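Long-range contacts in phosphotriesterase, putative (PDB 4J35), which probably hydrolyses lactones with a pair of divalent metal ions and has been engineered here towards organophosphate hydrolysis: residues 24-29 / 70-75; 63-68 / 89-94. The protein carries 7 engineered substitutions. All blocks are in the same frame, centred on the assembly; numbering follows the deposited sequence.

Overall arrangement
Both contacts reach the same parallel sheet of the TIM barrel, in which strand 61-66 lies between strands 17-26 and 89-91. Their segments alternate along the chain: 24-29, 63-68, 70-75, 89-94. Interaction 2 pairs strand 61-66 with strand 89-91, while interaction 1 joins the end of strand 17-26 and the loop after it to the loop between strand 61-66 and helix 76-86. The centres are about 12 Å apart, yet the two contacts touch, with probable hydrogen bonds from Val-24 N to Asp-66 OD2 and from Arg-74 NH1 to Ala-93 O. Each comes close to the cobalt site at the C-terminal mouth of the barrel, so strand pairing and loop packing together frame the metal centre.

Interaction 1: residues 24-29 / 70-75. Engineered in segment 24-29: Leu-28 (natural residue Tyr). Engineered in segment 70-75: Asn-71 (natural residue Asp).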
ATOM      1  N   VAL A  24      -1.212  -3.541  -8.896  1.00 27.07           N
ATOM      2  CA  VAL A  24      -1.770  -4.030 -10.185  1.00 27.55           C
ATOM      3  C   VAL A  24      -0.623  -4.605 -11.047  1.00 30.87           C
ATOM      4  O   VAL A  24      -0.704  -5.742 -11.519  1.00 31.10           O
ATOM      5  CB  VAL A  24      -2.553  -2.922 -10.941  1.00 28.55           C
ATOM      6  CG1 VAL A  24      -3.093  -3.447 -12.288  1.00 34.01           C
ATOM      7  CG2 VAL A  24      -3.719  -2.384 -10.080  1.00 30.34           C
ATOM      8  N   ILE A  25       0.428  -3.830 -11.262  1.00 30.66           N
ATOM      9  CA  ILE A  25       1.687  -4.373 -11.770  1.00 35.57           C
ATOM     10  C   ILE A  25       2.841  -4.017 -10.834  1.00 34.88           C
ATOM     11  O   ILE A  25       2.758  -3.082 -10.044  1.00 30.19           O
ATOM     12  CB  ILE A  25       2.010  -3.887 -13.190  1.00 35.68           C
ATOM     13  CG1 ILE A  25       2.280  -2.383 -13.188  1.00 39.21           C
ATOM     14  CG2 ILE A  25       0.891  -4.246 -14.138  1.00 34.00           C
ATOM     15  CD1 ILE A  25       2.491  -1.805 -14.602  1.00 41.67           C
ATOM     16  N   PHE A  26       3.892  -4.820 -10.865  1.00 30.69           N
ATOM     17  CA  PHE A  26       5.009  -4.591  -9.989  1.00 28.61           C
ATOM     18  C   PHE A  26       6.283  -5.193 -10.540  1.00 28.35           C
ATOM     19  O   PHE A  26       6.277  -6.352 -10.997  1.00 31.86           O
ATOM     20  CB  PHE A  26       4.722  -5.227  -8.631  1.00 27.31           C
ATOM     21  CG  PHE A  26       5.713  -4.831  -7.565  1.00 35.95           C
ATOM     22  CD1 PHE A  26       6.871  -5.558  -7.380  1.00 39.67           C
ATOM     23  CD2 PHE A  26       5.464  -3.757  -6.729  1.00 37.76           C
ATOM     24  CE1 PHE A  26       7.783  -5.194  -6.394  1.00 38.93           C
ATOM     25  CE2 PHE A  26       6.373  -3.389  -5.747  1.00 40.32           C
ATOM     26  CZ  PHE A  26       7.529  -4.106  -5.581  1.00 41.22           C
ATOM     27  N   GLY A  27       7.368  -4.419 -10.468  1.00 28.25           N
ATOM     28  CA  GLY A  27       8.708  -4.896 -10.801  1.00 28.24           C
ATOM     29  C   GLY A  27       9.700  -4.483  -9.743  1.00 33.92           C
ATOM     30  O   GLY A  27       9.720  -3.327  -9.363  1.00 35.37           O
ATOM     31  N   LEU A  28      10.497  -5.429  -9.257  1.00 30.69           N
ATOM     32  CA  LEU A  28      11.607  -5.115  -8.379  1.00 34.46           C
ATOM     33  C   LEU A  28      12.651  -4.321  -9.138  1.00 32.53           C
ATOM     34  O   LEU A  28      12.934  -4.626 -10.297  1.00 32.38           O
ATOM     35  CB  LEU A  28      12.227  -6.388  -7.834  1.00 36.36           C
ATOM     36  CG  LEU A  28      11.299  -7.163  -6.888  1.00 39.43           C
ATOM     37  CD1 LEU A  28      11.790  -8.609  -6.745  1.00 52.55           C
ATOM     38  CD2 LEU A  28      11.162  -6.449  -5.513  1.00 47.72           C
ATOM     39  N   PRO A  29      13.239  -3.321  -8.483  1.00 32.14           N
ATOM     40  CA  PRO A  29      14.214  -2.475  -9.158  1.00 37.43           C
ATOM     41  C   PRO A  29      15.247  -3.316  -9.868  1.00 37.35           C
ATOM     42  O   PRO A  29      15.859  -4.173  -9.237  1.00 34.81           O
ATOM     43  CB  PRO A  29      14.831  -1.695  -8.004  1.00 39.63           C
ATOM     44  CG  PRO A  29      13.660  -1.497  -7.079  1.00 41.87           C
ATOM     45  CD  PRO A  29      12.923  -2.819  -7.128  1.00 36.42           C
ATOM     46  N   ASN A  70       7.522   4.804  -7.257  1.00 31.17           N
ATOM     47  CA  ASN A  70       7.989   5.341  -8.522  1.00 30.01           C
ATOM     48  C   ASN A  70       9.046   4.458  -9.170  1.00 31.15           C
ATOM     49  O   ASN A  70       9.108   4.409 -10.393  1.00 30.03           O
ATOM     50  CB  ASN A  70       8.567   6.761  -8.385  1.00 28.93           C
ATOM     51  CG  ASN A  70       7.536   7.786  -7.912  1.00 30.84           C
ATOM     52  OD1 ASN A  70       6.442   7.438  -7.448  1.00 30.17           O
ATOM     53  ND2 ASN A  70       7.892   9.065  -8.017  1.00 30.04           N
ATOM     54  N   ASN A  71       9.868   3.773  -8.373  1.00 29.16           N
ATOM     55  CA  ASN A  71      10.984   3.004  -8.924  1.00 28.63           C
ATOM     56  C   ASN A  71      10.705   1.499  -8.983  1.00 35.94           C
ATOM     57  O   ASN A  71      11.625   0.705  -9.173  1.00 34.04           O
ATOM     58  CB  ASN A  71      12.284   3.296  -8.133  1.00 33.49           C
ATOM     59  CG  ASN A  71      12.141   3.037  -6.612  1.00 44.07           C
ATOM     60  OD1 ASN A  71      11.044   3.082  -6.050  1.00 36.51           O
ATOM     61  ND2 ASN A  71      13.266   2.817  -5.946  1.00 47.03           N
ATOM     62  N   CYS A  72       9.438   1.103  -8.820  1.00 31.27           N
ATOM     63  CA  CYS A  72       9.083  -0.305  -8.864  1.00 31.03           C
ATOM     64  C   CYS A  72       8.053  -0.554  -9.934  1.00 37.38           C
ATOM     65  O   CYS A  72       7.177  -1.405  -9.770  1.00 31.79           O
ATOM     66  CB  CYS A  72       8.521  -0.782  -7.528  1.00 28.65           C
ATOM     67  SG  CYS A  72       9.711  -0.618  -6.143  1.00 33.52           S
ATOM     68  N   GLY A  73       8.144   0.185 -11.033  1.00 36.73           N
ATOM     69  CA  GLY A  73       7.307  -0.154 -12.173  1.00 32.00           C
ATOM     70  C   GLY A  73       5.977   0.542 -12.262  1.00 38.07           C
ATOM     71  O   GLY A  73       5.156   0.186 -13.098  1.00 33.19           O
ATOM     72  N   ARG A  74       5.759   1.539 -11.406  1.00 28.65           N
ATOM     73  CA  ARG A  74       4.511   2.308 -11.398  1.00 27.77           C
ATOM     74  C   ARG A  74       4.190   2.859 -12.765  1.00 29.43           C
ATOM     75  O   ARG A  74       5.068   3.421 -13.464  1.00 30.90           O
ATOM     76  CB  ARG A  74       4.657   3.519 -10.446  1.00 32.26           C
ATOM     77  CG  ARG A  74       3.441   4.471 -10.450  1.00 26.33           C
ATOM     78  CD  ARG A  74       3.717   5.769  -9.665  1.00 28.65           C
ATOM     79  NE  ARG A  74       4.671   6.607 -10.362  1.00 32.67           N
ATOM     80  CZ  ARG A  74       4.893   7.897 -10.092  1.00 30.63           C
ATOM     81  NH1 ARG A  74       4.182   8.526  -9.142  1.00 30.51           N
ATOM     82  NH2 ARG A  74       5.821   8.540 -10.772  1.00 32.99           N
ATOM     83  N   ASN A  75       2.928   2.700 -13.141  1.00 29.42           N
ATOM     84  CA  ASN A  75       2.476   3.019 -14.497  1.00 31.09           C
ATOM     85  C   ASN A  75       1.067   3.554 -14.481  1.00 33.32           C
ATOM     86  O   ASN A  75       0.106   2.825 -14.716  1.00 35.15           O
ATOM     87  CB  ASN A  75       2.532   1.798 -15.395  1.00 37.55           C
ATOM     88  CG  ASN A  75       2.346   2.151 -16.866  1.00 38.66           C
ATOM     89  OD1 ASN A  75       1.701   3.134 -17.205  1.00 41.61           O
ATOM     90  ND2 ASN A  75       2.933   1.347 -17.741  1.00 42.89           N
TER
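Gly-27 N gives a nearly straight hydrogen bond (173°) to Cys-72 O at 3.1 Å, joining two loops at the C-terminal mouth of a TIM barrel, one at the end of strand 17-26 and one leading into helix 76-86. The N-H comes from above the carbonyl plane, 53° out of it. Next to this bond, the ring of Phe-26 turns a face to Cys-72: CB makes an off-centre CH-pi contact 4.3 Å from the ring centroid, and SG stands obliquely to it. With CG anti to the backbone N (chi1 -169°), the ring is brought back to Cys-72 although the CB of Phe-26 points away. Cys-72 SG also meets Pro-29 CD at 4.0 Å; the small, polarisable sulfur suits a place shared by a ring and a proline. Gly-73 has a positive phi, where a side chain would crowd the carbonyl O of Cys-72, and it lies close to Gly-27 N as well. Further out, Phe-26 packs edge-to-face with the metal ligand His-23, tying the loop contact to the cobalt site. Asn-75 caps helix 76-86 through OD1 to Phe-78 N, while its CB meets Ile-25 CD1 at 3.7 Å.

Interaction 2: residues 63-68 / 89-94; sequences TVVDAT and QILCAT
Three backbone hydrogen bonds join Val-64 and Asp-66 to Gln-89 and Leu-91. Val-64 N donates to Gln-89 O at 2.9 Å, Leu-91 N returns a bond to Val-64 O, and Asp-66 N reaches Leu-91 O at 2.8 Å. Residues 64 and 66 thus bracket 91 in the alternating pattern of parallel strands, and CA-H...O contacts from Thr-63 and Ile-90 run beside these bonds.

Apolar contacts fall on both faces. On that of Thr-63, Val-65 and Leu-91, the methyl CG2 of Thr-63, placed anti to its own N, meets Leu-91 CD1 at 3.6 Å, while its OG1 bonds to Leu-15 O. On the face of Val-64 and Ile-90, both beta-branched and suited to extended chain, Ile-90 packs on Leu-79 and Val-82 of helix 76-86, and its CG2 lies 4.1 Å from Asp-66 CB across the contact. Strand 61-66, this helix and strand 89-91 form a beta-alpha-beta unit of the TIM barrel.

Polar contacts gather where strand 61-66 runs out. Asp-66 OD1 accepts from Thr-68 N at 3.0 Å, an Asx turn, and from Thr-68 OG1 at 2.7 Å, both from the same face of the carboxylate; with OD2 taking Val-24 N, the buried group is held at both oxygens. A water lies within hydrogen-bonding distance of Asp-66 OD1 and Thr-68 O and accepts from Ala-93 N at 3.1 Å, bridging the chains where direct pairing has ceased. The small CB of Ala-93 fits against Asp-66 O and Thr-68 O. Thr-68 OG1 also bonds to ND1 of the metal ligand His-23; Thr-68 is thus a second-shell partner of that imidazole, itself held by Asp-66.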
ATOM      1  N   THR A  63     -12.897   0.004  -4.931  1.00 35.38           N
ATOM      2  CA  THR A  63     -11.648   0.767  -5.017  1.00 31.75           C
ATOM      3  C   THR A  63     -10.463  -0.026  -4.528  1.00 27.44           C
ATOM      4  O   THR A  63     -10.570  -0.806  -3.579  1.00 34.95           O
ATOM      5  CB  THR A  63     -11.750   2.020  -4.118  1.00 37.97           C
ATOM      6  OG1 THR A  63     -12.948   2.731  -4.431  1.00 41.61           O
ATOM      7  CG2 THR A  63     -10.524   2.938  -4.269  1.00 31.77           C
ATOM      8  N   VAL A  64      -9.333   0.157  -5.200  1.00 29.64           N
ATOM      9  CA  VAL A  64      -8.051  -0.379  -4.774  1.00 29.15           C
ATOM     10  C   VAL A  64      -7.046   0.786  -4.702  1.00 31.95           C
ATOM     11  O   VAL A  64      -7.049   1.655  -5.561  1.00 32.85           O
ATOM     12  CB  VAL A  64      -7.507  -1.426  -5.772  1.00 35.40           C
ATOM     13  CG1 VAL A  64      -6.051  -1.746  -5.502  1.00 34.94           C
ATOM     14  CG2 VAL A  64      -8.325  -2.686  -5.717  1.00 33.37           C
ATOM     15  N   VAL A  65      -6.211   0.784  -3.671  1.00 32.61           N
ATOM     16  CA  VAL A  65      -5.097   1.720  -3.568  1.00 27.25           C
ATOM     17  C   VAL A  65      -3.853   1.004  -4.067  1.00 31.17           C
ATOM     18  O   VAL A  65      -3.376   0.050  -3.465  1.00 31.77           O
ATOM     19  CB  VAL A  65      -4.899   2.210  -2.129  1.00 32.16           C
ATOM     20  CG1 VAL A  65      -3.697   3.106  -1.998  1.00 29.17           C
ATOM     21  CG2 VAL A  65      -6.163   2.953  -1.680  1.00 33.01           C
ATOM     22  N   ASP A  66      -3.368   1.438  -5.208  1.00 33.19           N
ATOM     23  CA  ASP A  66      -2.139   0.876  -5.730  1.00 32.32           C
ATOM     24  C   ASP A  66      -0.951   1.547  -5.073  1.00 31.95           C
ATOM     25  O   ASP A  66      -0.751   2.767  -5.243  1.00 28.36           O
ATOM     26  CB  ASP A  66      -2.081   1.061  -7.226  1.00 31.60           C
ATOM     27  CG  ASP A  66      -0.877   0.377  -7.834  1.00 36.00           C
ATOM     28  OD1 ASP A  66       0.258   0.854  -7.689  1.00 29.30           O
ATOM     29  OD2 ASP A  66      -1.048  -0.665  -8.474  1.00 31.78           O
ATOM     30  N   ALA A  67      -0.129   0.761  -4.377  1.00 27.70           N
ATOM     31  CA  ALA A  67       0.940   1.313  -3.517  1.00 28.36           C
ATOM     32  C   ALA A  67       2.309   1.289  -4.190  1.00 27.25           C
ATOM     33  O   ALA A  67       3.336   1.481  -3.560  1.00 28.73           O
ATOM     34  CB  ALA A  67       0.988   0.524  -2.237  1.00 28.34           C
ATOM     35  N   THR A  68       2.337   1.040  -5.487  1.00 26.95           N
ATOM     36  CA  THR A  68       3.601   0.842  -6.188  1.00 27.60           C
ATOM     37  C   THR A  68       4.462   2.102  -6.249  1.00 28.28           C
ATOM     38  O   THR A  68       4.053   3.125  -6.803  1.00 28.50           O
ATOM     39  CB  THR A  68       3.357   0.403  -7.612  1.00 28.80           C
ATOM     40  OG1 THR A  68       2.458  -0.716  -7.598  1.00 28.48           O
ATOM     41  CG2 THR A  68       4.659   0.031  -8.301  1.00 29.09           C
ATOM     42  N   GLN A  89     -12.236   1.611  -9.307  1.00 41.26           N
ATOM     43  CA  GLN A  89     -11.534   2.842  -8.971  1.00 40.73           C
ATOM     44  C   GLN A  89     -10.144   2.506  -8.435  1.00 35.26           C
ATOM     45  O   GLN A  89      -9.998   1.609  -7.598  1.00 36.63           O
ATOM     46  CB  GLN A  89     -12.349   3.653  -7.957  1.00 36.11           C
ATOM     47  CG  GLN A  89     -13.612   4.235  -8.608  1.00 42.00           C
ATOM     48  CD  GLN A  89     -14.676   4.761  -7.646  1.00 51.64           C
ATOM     49  OE1 GLN A  89     -14.781   4.344  -6.492  1.00 47.23           O
ATOM     50  NE2 GLN A  89     -15.490   5.677  -8.145  1.00 47.33           N
ATOM     51  N   ILE A  90      -9.142   3.235  -8.923  1.00 32.08           N
ATOM     52  CA  ILE A  90      -7.742   2.983  -8.569  1.00 27.54           C
ATOM     53  C   ILE A  90      -7.046   4.277  -8.155  1.00 34.37           C
ATOM     54  O   ILE A  90      -7.068   5.276  -8.871  1.00 35.15           O
ATOM     55  CB  ILE A  90      -6.973   2.290  -9.710  1.00 35.26           C
ATOM     56  CG1 ILE A  90      -7.712   0.996 -10.129  1.00 44.63           C
ATOM     57  CG2 ILE A  90      -5.544   1.978  -9.268  1.00 36.02           C
ATOM     58  CD1 ILE A  90      -7.048   0.177 -11.309  1.00 32.18           C
ATOM     59  N   LEU A  91      -6.447   4.268  -6.976  1.00 31.69           N
ATOM     60  CA  LEU A  91      -5.596   5.388  -6.581  1.00 32.24           C
ATOM     61  C   LEU A  91      -4.161   4.957  -6.823  1.00 30.52           C
ATOM     62  O   LEU A  91      -3.855   3.803  -6.611  1.00 36.17           O
ATOM     63  CB  LEU A  91      -5.772   5.723  -5.094  1.00 32.40           C
ATOM     64  CG  LEU A  91      -6.986   6.526  -4.605  1.00 37.51           C
ATOM     65  CD1 LEU A  91      -8.259   5.711  -4.662  1.00 35.69           C
ATOM     66  CD2 LEU A  91      -6.725   7.012  -3.184  1.00 33.80           C
ATOM     67  N   CYS A  92      -3.266   5.860  -7.233  1.00 29.78           N
ATOM     68  CA  CYS A  92      -1.859   5.497  -7.329  1.00 28.04           C
ATOM     69  C   CYS A  92      -1.024   6.350  -6.406  1.00 33.64           C
ATOM     70  O   CYS A  92      -1.524   7.309  -5.854  1.00 32.91           O
ATOM     71  CB  CYS A  92      -1.335   5.579  -8.767  1.00 37.19           C
ATOM     72  SG  CYS A  92      -1.142   7.213  -9.444  1.00 39.27           S
ATOM     73  N   ALA A  93       0.225   5.932  -6.234  1.00 30.84           N
ATOM     74  CA  ALA A  93       1.134   6.508  -5.259  1.00 32.02           C
ATOM     75  C   ALA A  93       2.193   7.400  -5.876  1.00 28.89           C
ATOM     76  O   ALA A  93       2.561   7.264  -7.045  1.00 34.53           O
ATOM     77  CB  ALA A  93       1.824   5.387  -4.498  1.00 32.16           C
ATOM     78  N   THR A  94       2.749   8.284  -5.036  1.00 27.58           N
ATOM     79  CA  THR A  94       4.021   8.928  -5.337  1.00 31.28           C
ATOM     80  C   THR A  94       4.989   8.607  -4.198  1.00 34.56           C
ATOM     81  O   THR A  94       4.641   8.743  -3.028  1.00 34.70           O
ATOM     82  CB  THR A  94       3.885  10.434  -5.482  1.00 33.30           C
ATOM     83  OG1 THR A  94       5.168  10.993  -5.741  1.00 36.76           O
ATOM     84  CG2 THR A  94       3.271  11.078  -4.228  1.00 39.30           C
TER
HETATM   85  O   HOH W   1       1.302   3.439  -7.673  1.00 29.26           O